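Local coordinates for protein inorganic pyrophosphatase (Anaplasma phagocytophilum, PDB 3LD3) that probably hydrolyses inorganic pyrophosphate to two phosphate ions with the help of magnesium, as a homohexamer of the PPase family, at residues N38-D46 with D92-P100. Numbering follows the deposited sequence.
Sequences NVVIEVSQD and DVLVLARFP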
loop_
_atom_site.group_PDB
_atom_site.type_symbol
_atom_site.label_atom_id
_atom_site.label_comp_id
_atom_site.label_asym_id
_atom_site.label_seq_id
_atom_site.Cartn_x
_atom_site.Cartn_y
_atom_site.Cartn_z
ATOM N N ASN A 38 7.925 14.882 22.873
ATOM C CA ASN A 38 7.051 14.913 21.705
ATOM C C ASN A 38 7.873 15.010 20.424
ATOM O O ASN A 38 8.837 15.790 20.336
ATOM C CB ASN A 38 6.099 16.121 21.771
ATOM C CG ASN A 38 5.199 16.108 22.960
ATOM O OD1 ASN A 38 4.842 15.038 23.463
ATOM N ND2 ASN A 38 4.764 17.311 23.421
ATOM N N VAL A 39 7.464 14.242 19.413
ATOM C CA VAL A 39 8.074 14.279 18.100
ATOM C C VAL A 39 6.958 14.488 17.082
ATOM O O VAL A 39 6.014 13.725 17.056
ATOM C CB VAL A 39 8.873 12.995 17.788
ATOM C CG1 VAL A 39 9.483 13.044 16.354
ATOM C CG2 VAL A 39 9.998 12.807 18.864
ATOM N N VAL A 40 7.118 15.511 16.251
ATOM C CA VAL A 40 6.259 15.746 15.090
ATOM C C VAL A 40 6.903 14.991 13.930
ATOM O O VAL A 40 8.041 15.302 13.546
ATOM C CB VAL A 40 6.153 17.252 14.757
ATOM C CG1 VAL A 40 5.344 17.484 13.456
ATOM C CG2 VAL A 40 5.543 18.031 15.890
ATOM N N ILE A 41 6.194 14.000 13.396
ATOM C CA ILE A 41 6.692 13.148 12.326
ATOM C C ILE A 41 6.655 13.910 11.012
ATOM O O ILE A 41 5.654 14.578 10.684
ATOM C CB ILE A 41 5.911 11.802 12.233
ATOM C CG1 ILE A 41 6.042 11.004 13.528
ATOM C CG2 ILE A 41 6.375 10.947 11.022
ATOM C CD1 ILE A 41 7.526 10.738 13.947
ATOM N N GLU A 42 7.771 13.850 10.306
ATOM C CA GLU A 42 7.880 14.391 8.941
ATOM C C GLU A 42 7.917 13.312 7.879
ATOM O O GLU A 42 7.387 13.530 6.770
ATOM C CB GLU A 42 9.125 15.288 8.832
ATOM C CG GLU A 42 8.946 16.570 9.671
ATOM C CD GLU A 42 10.208 17.388 9.762
ATOM O OE1 GLU A 42 11.244 16.763 10.028
ATOM O OE2 GLU A 42 10.144 18.623 9.579
ATOM N N VAL A 43 8.578 12.190 8.158
ATOM C CA VAL A 43 8.680 11.093 7.211
ATOM C C VAL A 43 8.324 9.785 7.893
ATOM O O VAL A 43 8.886 9.449 8.969
ATOM C CB VAL A 43 10.121 10.967 6.579
ATOM C CG1 VAL A 43 10.187 9.794 5.587
ATOM C CG2 VAL A 43 10.526 12.263 5.869
ATOM N N SER A 44 7.438 9.022 7.269
ATOM C CA SER A 44 7.006 7.747 7.811
ATOM C C SER A 44 8.053 6.660 7.605
ATOM O O SER A 44 8.719 6.609 6.574
ATOM C CB SER A 44 5.721 7.277 7.136
ATOM O OG SER A 44 4.669 8.203 7.301
ATOM N N GLN A 45 8.127 5.746 8.566
ATOM C CA GLN A 45 8.943 4.564 8.441
ATOM C C GLN A 45 8.593 3.767 7.186
ATOM O O GLN A 45 7.430 3.630 6.809
ATOM C CB GLN A 45 8.687 3.700 9.674
ATOM C CG GLN A 45 9.577 2.570 9.928
ATOM C CD GLN A 45 9.214 2.032 11.326
ATOM O OE1 GLN A 45 9.775 2.473 12.322
ATOM N NE2 GLN A 45 8.111 1.250 11.386
ATOM N N ASP A 46 9.629 3.299 6.494
ATOM C CA ASP A 46 9.467 2.397 5.378
ATOM C C ASP A 46 8.725 3.008 4.191
ATOM O O ASP A 46 8.083 2.283 3.449
ATOM C CB ASP A 46 8.776 1.108 5.843
ATOM C CG ASP A 46 9.587 0.364 6.904
ATOM O OD1 ASP A 46 10.810 0.585 6.996
ATOM O OD2 ASP A 46 9.007 -0.413 7.706
ATOM N N ASP A 92 16.478 16.366 15.767
ATOM C CA ASP A 92 15.916 15.350 14.892
ATOM C C ASP A 92 15.874 14.017 15.618
ATOM O O ASP A 92 16.826 13.641 16.323
ATOM C CB ASP A 92 16.767 15.219 13.643
ATOM C CG ASP A 92 16.747 16.485 12.800
ATOM O OD1 ASP A 92 15.669 17.115 12.696
ATOM O OD2 ASP A 92 17.824 16.841 12.270
ATOM N N VAL A 93 14.768 13.294 15.438
ATOM C CA VAL A 93 14.552 12.017 16.075
ATOM C C VAL A 93 14.078 10.964 15.074
ATOM O O VAL A 93 13.117 11.192 14.308
ATOM C CB VAL A 93 13.503 12.132 17.217
ATOM C CG1 VAL A 93 13.409 10.810 18.039
ATOM C CG2 VAL A 93 13.843 13.310 18.145
ATOM N N LEU A 94 14.705 9.797 15.162
ATOM C CA LEU A 94 14.268 8.570 14.539
ATOM C C LEU A 94 13.402 7.811 15.547
ATOM O O LEU A 94 13.854 7.422 16.628
ATOM C CB LEU A 94 15.472 7.703 14.158
ATOM C CG LEU A 94 16.367 8.293 13.044
ATOM C CD1 LEU A 94 17.864 7.846 13.229
ATOM C CD2 LEU A 94 15.824 7.927 11.716
ATOM N N VAL A 95 12.141 7.611 15.198
ATOM C CA VAL A 95 11.199 6.902 16.089
ATOM C C VAL A 95 10.885 5.514 15.517
ATOM O O VAL A 95 10.194 5.372 14.513
ATOM C CB VAL A 95 9.882 7.716 16.281
ATOM C CG1 VAL A 95 8.944 6.963 17.230
ATOM C CG2 VAL A 95 10.160 9.086 16.784
ATOM N N LEU A 96 11.439 4.481 16.131
ATOM C CA LEU A 96 11.160 3.119 15.748
ATOM C C LEU A 96 9.787 2.774 16.263
ATOM O O LEU A 96 9.492 3.056 17.412
ATOM C CB LEU A 96 12.217 2.169 16.346
ATOM C CG LEU A 96 11.991 0.679 16.068
ATOM C CD1 LEU A 96 11.983 0.313 14.583
ATOM C CD2 LEU A 96 13.072 -0.093 16.877
ATOM N N ALA A 97 8.926 2.208 15.425
ATOM C CA ALA A 97 7.577 1.766 15.831
ATOM C C ALA A 97 7.143 0.544 15.049
ATOM O O ALA A 97 7.787 0.170 14.064
ATOM C CB ALA A 97 6.537 2.899 15.669
ATOM N N ARG A 98 6.053 -0.096 15.472
ATOM C CA ARG A 98 5.596 -1.325 14.834
ATOM C C ARG A 98 4.965 -1.060 13.475
ATOM O O ARG A 98 4.946 -1.940 12.608
ATOM C CB ARG A 98 4.630 -2.102 15.737
ATOM C CG ARG A 98 5.281 -2.722 16.944
ATOM C CD ARG A 98 4.354 -3.716 17.660
ATOM N NE ARG A 98 3.144 -3.091 18.215
ATOM C CZ ARG A 98 1.891 -3.379 17.848
ATOM N NH1 ARG A 98 1.640 -4.258 16.878
ATOM N NH2 ARG A 98 0.900 -2.769 18.450
ATOM N N PHE A 99 4.443 0.158 13.296
ATOM C CA PHE A 99 3.822 0.581 12.045
ATOM C C PHE A 99 4.232 1.999 11.739
ATOM O O PHE A 99 4.637 2.699 12.618
ATOM C CB PHE A 99 2.300 0.491 12.139
ATOM C CG PHE A 99 1.820 -0.888 12.339
ATOM C CD1 PHE A 99 1.829 -1.785 11.282
ATOM C CD2 PHE A 99 1.422 -1.327 13.589
ATOM C CE1 PHE A 99 1.426 -3.097 11.464
ATOM C CE2 PHE A 99 0.989 -2.647 13.764
ATOM C CZ PHE A 99 1.023 -3.527 12.698
ATOM N N PRO A 100 4.123 2.433 10.474
ATOM C CA PRO A 100 4.434 3.811 10.103
ATOM C C PRO A 100 3.460 4.773 10.734
ATOM O O PRO A 100 2.274 4.439 10.877
ATOM C CB PRO A 100 4.278 3.809 8.590
ATOM C CG PRO A 100 4.408 2.417 8.217
ATOM C CD PRO A 100 3.808 1.629 9.292
#
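Gln45 grips the backbone of Ala97 with both ends of its amide. From CB the chain runs with CG anti to the backbone N (chi1 -168°) and continues extended to CD, where the amide turns across the chain; Gln45 CD comes within 3.6 Å of Ala97 O. Gln45 OE1 accepts a hydrogen bond from Ala97 N at 3.2 Å; the N-H...O angle of 162° and a donor lying on a lone pair in the carbonyl plane mark a well-directed bond. The same Gln45 OE1 also touches Leu96 CD1. Gln45 NE2 donates to Ala97 O at 2.9 Å, an acceptor lying almost within the amide plane of Gln45 although the donor sits 44° out of the carbonyl plane of Ala97. At the backbone end of the residue, Pro100 CG lies 3.5 Å from Gln45 O, and Asn76 of strand 76-79 binds both Gln45 N and Val95 O, linking the two segments a second time.

The other end is apolar. Strands 38-41 and 92-95 run nearly perpendicular, each paired with strand 76-79 in the curled sheet of the pyrophosphatase fold. Val39 straddles the crossing: Val39 CG2 meets Val93 CB at 3.9 Å, while Val39 CG1 touches Val95 CG2, the two side chains running in opposite directions. The paired amide bonds satisfy both backbone polar groups of buried Ala97 and fix the rotation of the Gln45 amide, since flipping it would set donor against donor and acceptor against acceptor.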